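PDB 4P5N: putative primary metabolism protein HVA1 from Cryptococcus neoformans, which may play a role in primary metabolism and carries a small Tudor-type domain of the SH3 clan. Local coordinates for residues K45-D57 with K61-L73. Residues are numbered along the deposited sequence; the frame is centred on the assembly and turned at random. Where two conformers were deposited one is given.
Sequences KGVKNPPKVLFTD and KDVAHNPGTLTDL. With SO4 (sulfate ion), chain H; SO4 (sulfate ion), chain E; SO4 (sulfate ion), chain O.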
loop_
_atom_site.group_PDB
_atom_site.type_symbol
_atom_site.label_atom_id
_atom_site.label_comp_id
_atom_site.label_asym_id
_atom_site.label_seq_id
_atom_site.Cartn_x
_atom_site.Cartn_y
_atom_site.Cartn_z
ATOM N N LYS A 45 9.541 -0.941 -3.158
ATOM C CA LYS A 45 8.746 -0.473 -2.025
ATOM C C LYS A 45 7.407 -1.207 -1.902
ATOM O O LYS A 45 6.591 -0.872 -1.042
ATOM C CB LYS A 45 8.522 1.040 -2.117
ATOM C CG LYS A 45 9.804 1.849 -2.252
ATOM C CD LYS A 45 10.586 1.922 -0.951
ATOM C CE LYS A 45 12.016 2.397 -1.183
ATOM N NZ LYS A 45 12.092 3.734 -1.846
ATOM N N GLY A 46 7.185 -2.198 -2.765
ATOM C CA GLY A 46 5.987 -3.032 -2.703
ATOM C C GLY A 46 4.692 -2.364 -3.112
ATOM O O GLY A 46 3.626 -2.787 -2.687
ATOM N N VAL A 47 4.791 -1.318 -3.928
ATOM C CA VAL A 47 3.614 -0.599 -4.415
ATOM C C VAL A 47 3.530 -0.721 -5.930
ATOM O O VAL A 47 4.451 -1.233 -6.556
ATOM C CB VAL A 47 3.574 0.884 -3.956
ATOM C CG1 VAL A 47 3.616 0.957 -2.431
ATOM C CG2 VAL A 47 4.713 1.697 -4.551
ATOM N N LYS A 48 2.427 -0.251 -6.501
ATOM C CA LYS A 48 2.170 -0.388 -7.934
ATOM C C LYS A 48 1.835 0.959 -8.534
ATOM O O LYS A 48 1.357 1.865 -7.827
ATOM C CB LYS A 48 0.991 -1.328 -8.180
ATOM C CG LYS A 48 1.202 -2.759 -7.721
ATOM C CD LYS A 48 -0.073 -3.579 -7.834
ATOM C CE LYS A 48 -0.258 -4.132 -9.236
ATOM N NZ LYS A 48 -1.144 -5.321 -9.190
ATOM N N ASN A 49 2.055 1.064 -9.841
ATOM C CA ASN A 49 1.589 2.187 -10.647
ATOM C C ASN A 49 2.118 3.542 -10.140
ATOM O O ASN A 49 1.363 4.384 -9.623
ATOM C CB ASN A 49 0.056 2.173 -10.685
ATOM C CG ASN A 49 -0.519 3.329 -11.464
ATOM O OD1 ASN A 49 0.102 3.836 -12.416
ATOM N ND2 ASN A 49 -1.717 3.759 -11.076
ATOM N N PRO A 50 3.421 3.780 -10.311
ATOM C CA PRO A 50 3.950 5.109 -9.996
ATOM C C PRO A 50 3.379 6.170 -10.943
ATOM O O PRO A 50 2.927 5.850 -12.054
ATOM C CB PRO A 50 5.464 4.925 -10.199
ATOM C CG PRO A 50 5.566 3.843 -11.252
ATOM C CD PRO A 50 4.444 2.894 -10.897
ATOM N N PRO A 51 3.360 7.434 -10.509
ATOM C CA PRO A 51 3.876 7.898 -9.216
ATOM C C PRO A 51 2.985 7.561 -8.019
ATOM O O PRO A 51 1.746 7.500 -8.134
ATOM C CB PRO A 51 3.975 9.421 -9.403
ATOM C CG PRO A 51 2.904 9.750 -10.412
ATOM C CD PRO A 51 2.889 8.546 -11.358
ATOM N N LYS A 52 3.634 7.306 -6.886
ATOM C CA LYS A 52 2.925 7.092 -5.624
ATOM C C LYS A 52 3.550 7.935 -4.531
ATOM O O LYS A 52 4.774 8.040 -4.449
ATOM C CB LYS A 52 2.984 5.623 -5.201
ATOM C CG LYS A 52 2.015 4.731 -5.944
ATOM C CD LYS A 52 0.567 5.041 -5.592
ATOM C CE LYS A 52 -0.333 3.917 -6.069
ATOM N NZ LYS A 52 -0.576 3.970 -7.540
ATOM N N VAL A 53 2.697 8.536 -3.711
ATOM C CA VAL A 53 3.112 9.280 -2.533
ATOM C C VAL A 53 2.895 8.330 -1.353
ATOM O O VAL A 53 1.791 7.852 -1.131
ATOM C CB VAL A 53 2.279 10.577 -2.377
ATOM C CG1 VAL A 53 2.657 11.351 -1.116
ATOM C CG2 VAL A 53 2.482 11.494 -3.579
ATOM N N LEU A 54 3.962 8.059 -0.605
ATOM C CA LEU A 54 3.882 7.176 0.555
ATOM C C LEU A 54 3.837 8.030 1.811
ATOM O O LEU A 54 4.714 8.871 2.015
ATOM C CB LEU A 54 5.088 6.223 0.627
ATOM C CG LEU A 54 5.480 5.417 -0.623
ATOM C CD1 LEU A 54 6.432 4.272 -0.299
ATOM C CD2 LEU A 54 4.293 4.911 -1.426
ATOM N N PHE A 55 2.800 7.834 2.624
ATOM C CA PHE A 55 2.657 8.558 3.890
ATOM C C PHE A 55 1.952 7.716 4.930
ATOM O O PHE A 55 1.242 6.771 4.594
ATOM C CB PHE A 55 1.932 9.919 3.703
ATOM C CG PHE A 55 0.460 9.832 3.297
ATOM C CD1 PHE A 55 0.074 9.588 1.972
ATOM C CD2 PHE A 55 -0.544 10.085 4.234
ATOM C CE1 PHE A 55 -1.276 9.566 1.608
ATOM C CE2 PHE A 55 -1.891 10.068 3.882
ATOM C CZ PHE A 55 -2.263 9.814 2.566
ATOM N N THR A 56 2.150 8.063 6.201
ATOM C CA THR A 56 1.427 7.402 7.273
ATOM C C THR A 56 0.285 8.299 7.702
ATOM O O THR A 56 0.493 9.483 7.944
ATOM C CB THR A 56 2.382 7.126 8.444
ATOM O OG1 THR A 56 3.438 6.272 7.971
ATOM C CG2 THR A 56 1.656 6.450 9.575
ATOM N N ASP A 57 -0.930 7.746 7.769
ATOM C CA ASP A 57 -2.083 8.575 8.081
ATOM C C ASP A 57 -2.290 8.765 9.584
ATOM O O ASP A 57 -1.477 8.293 10.402
ATOM C CB ASP A 57 -3.360 8.093 7.355
ATOM C CG ASP A 57 -4.009 6.880 7.989
ATOM O OD1 ASP A 57 -3.593 6.406 9.073
ATOM O OD2 ASP A 57 -5.009 6.401 7.398
ATOM N N LYS A 61 -1.692 4.274 9.671
ATOM C CA LYS A 61 -1.722 3.329 8.544
ATOM C C LYS A 61 -0.795 3.831 7.442
ATOM O O LYS A 61 -0.885 4.992 7.038
ATOM C CB LYS A 61 -3.145 3.201 7.971
ATOM C CG LYS A 61 -4.230 2.851 8.979
ATOM C CD LYS A 61 -3.897 1.600 9.755
ATOM C CE LYS A 61 -5.002 1.250 10.742
ATOM N NZ LYS A 61 -4.537 0.140 11.613
ATOM N N ASP A 62 0.057 2.945 6.919
ATOM C CA ASP A 62 0.924 3.313 5.793
ATOM C C ASP A 62 0.092 3.241 4.524
ATOM O O ASP A 62 -0.487 2.188 4.215
ATOM C CB ASP A 62 2.182 2.435 5.711
ATOM C CG ASP A 62 3.153 2.680 6.876
ATOM O OD1 ASP A 62 2.851 3.507 7.770
ATOM O OD2 ASP A 62 4.233 2.049 6.899
ATOM N N VAL A 63 0.002 4.379 3.836
ATOM C CA VAL A 63 -0.816 4.552 2.625
ATOM C C VAL A 63 0.093 4.872 1.433
ATOM O O VAL A 63 1.089 5.584 1.558
ATOM C CB VAL A 63 -1.851 5.704 2.820
ATOM C CG1 VAL A 63 -2.670 5.970 1.556
ATOM C CG2 VAL A 63 -2.764 5.397 4.000
ATOM N N ALA A 64 -0.238 4.323 0.269
ATOM C CA ALA A 64 0.433 4.692 -0.977
ATOM C C ALA A 64 -0.637 5.245 -1.907
ATOM O O ALA A 64 -1.593 4.522 -2.258
ATOM C CB ALA A 64 1.114 3.484 -1.606
ATOM N N HIS A 65 -0.522 6.523 -2.275
ATOM C CA HIS A 65 -1.608 7.180 -3.006
ATOM C C HIS A 65 -1.096 7.958 -4.209
ATOM O O HIS A 65 -0.032 8.572 -4.157
ATOM C CB HIS A 65 -2.340 8.142 -2.065
ATOM C CG HIS A 65 -3.729 8.504 -2.503
ATOM N ND1 HIS A 65 -3.995 9.415 -3.508
ATOM C CD2 HIS A 65 -4.933 8.083 -2.053
ATOM C CE1 HIS A 65 -5.303 9.537 -3.658
ATOM N NE2 HIS A 65 -5.897 8.746 -2.781
ATOM N N ASN A 66 -1.865 7.955 -5.292
ATOM C CA ASN A 66 -1.504 8.773 -6.437
ATOM C C ASN A 66 -1.452 10.261 -6.059
ATOM O O ASN A 66 -2.271 10.729 -5.291
ATOM C CB ASN A 66 -2.533 8.575 -7.526
ATOM C CG ASN A 66 -2.540 7.158 -8.052
ATOM O OD1 ASN A 66 -1.534 6.462 -7.980
ATOM N ND2 ASN A 66 -3.668 6.742 -8.628
ATOM N N PRO A 67 -0.504 11.010 -6.635
ATOM C CA PRO A 67 -0.347 12.419 -6.225
ATOM C C PRO A 67 -1.446 13.324 -6.747
ATOM O O PRO A 67 -1.801 14.306 -6.101
ATOM C CB PRO A 67 1.001 12.822 -6.849
ATOM C CG PRO A 67 1.206 11.837 -7.984
ATOM C CD PRO A 67 0.598 10.547 -7.498
ATOM N N GLY A 68 -1.963 13.013 -7.928
ATOM C CA GLY A 68 -2.858 13.930 -8.629
ATOM C C GLY A 68 -4.254 14.029 -8.059
ATOM O O GLY A 68 -5.053 14.851 -8.503
ATOM N N THR A 69 -4.557 13.198 -7.067
ATOM C CA THR A 69 -5.873 13.212 -6.430
ATOM C C THR A 69 -5.740 13.450 -4.934
ATOM O O THR A 69 -6.683 13.239 -4.165
ATOM C CB THR A 69 -6.599 11.884 -6.647
ATOM O OG1 THR A 69 -5.697 10.816 -6.320
ATOM C CG2 THR A 69 -7.025 11.770 -8.097
ATOM N N LEU A 70 -4.573 13.886 -4.497
ATOM C CA LEU A 70 -4.508 14.320 -3.119
ATOM C C LEU A 70 -4.173 15.795 -3.042
ATOM O O LEU A 70 -3.807 16.404 -4.049
ATOM C CB LEU A 70 -3.608 13.438 -2.279
ATOM C CG LEU A 70 -2.183 13.239 -2.736
ATOM C CD1 LEU A 70 -1.388 14.544 -2.708
ATOM C CD2 LEU A 70 -1.428 12.197 -1.919
ATOM N N THR A 71 -4.313 16.367 -1.849
ATOM C CA THR A 71 -4.000 17.778 -1.636
ATOM C C THR A 71 -2.847 17.910 -0.664
ATOM O O THR A 71 -2.868 17.298 0.405
ATOM C CB THR A 71 -5.231 18.546 -1.117
ATOM O OG1 THR A 71 -6.302 18.382 -2.042
ATOM C CG2 THR A 71 -4.947 20.058 -0.950
ATOM N N ASP A 72 -1.832 18.696 -1.041
ATOM C CA ASP A 72 -0.721 18.980 -0.139
ATOM C C ASP A 72 -1.153 20.177 0.705
ATOM O O ASP A 72 -1.172 21.317 0.223
ATOM C CB ASP A 72 0.535 19.288 -0.953
ATOM C CG ASP A 72 1.780 19.450 -0.109
ATOM O OD1 ASP A 72 1.698 20.021 1.014
ATOM O OD2 ASP A 72 2.860 19.056 -0.633
ATOM N N LEU A 73 -1.504 19.921 1.966
ATOM C CA LEU A 73 -2.023 20.988 2.838
ATOM C C LEU A 73 -1.003 22.065 3.134
ATOM O O LEU A 73 -1.373 23.211 3.389
ATOM C CB LEU A 73 -2.570 20.401 4.151
ATOM C CG LEU A 73 -3.744 19.417 3.947
ATOM C CD1 LEU A 73 -4.302 18.993 5.297
ATOM C CD2 LEU A 73 -4.865 19.963 3.058
HETATM S S SO4 H . -4.005 3.047 -8.283
HETATM O O1 SO4 H . -5.116 2.068 -8.138
HETATM O O2 SO4 H . -3.740 3.753 -7.000
HETATM O O3 SO4 H . -4.302 4.010 -9.363
HETATM O O4 SO4 H . -2.777 2.268 -8.573
HETATM S S SO4 E . -6.912 7.862 -7.119
HETATM O O1 SO4 E . -7.588 6.888 -8.012
HETATM O O2 SO4 E . -7.957 8.826 -6.708
HETATM O O3 SO4 E . -5.853 8.616 -7.878
HETATM O O4 SO4 E . -6.455 7.154 -5.897
HETATM S S SO4 O . -0.677 -8.533 -8.942
HETATM O O1 SO4 O . -1.317 -8.054 -10.185
HETATM O O2 SO4 O . -1.736 -8.950 -8.003
HETATM O O3 SO4 O . 0.065 -7.426 -8.312
HETATM O O4 SO4 O . 0.241 -9.664 -9.206
#
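Strands 52-56 and 62-65 pair through Val53-His65 and Phe55-Val63 as an antiparallel beta hairpin at one side of the Tudor-type sheet, with 62-65 outermost in the chain. Both are hydrogen-bonded pairs, and Val63 N reaches Phe55 O at 2.8 Å. On the face with Val53 and His65, CB of Val63 lies over the Phe55 ring, 4.2 Å from its centroid, in a CH-pi contact. His65 CB sits at the ring edge. Val19 of strand 18-23 also touches Phe55. His65 NE2 binds a cadmium ion together with Thr21, while its ND1 donates in the ring plane to Asn66 O at 2.8 Å. On the other face Leu54 CD2 presses on Ala64 CB at 3.5 Å, a tight fit. Near the turn, Thr56 OG1 donates to Asp62 OD1 at 2.8 Å, from above the carboxylate plane. Asp57 OD1 accepts from Lys61 N, and its OD2 bonds to His28. At the far end Lys52, bent at chi2 (-68°) and chi4 (-77°), brings NZ to Asn66 OD1 at 2.7 Å. The same NZ also bonds to the carbonyls of Lys48 and Asn49 and to a sulfate. These bonds tie the 48-49 loop to Asn66, and the ammonium charge probably helps hold the anion.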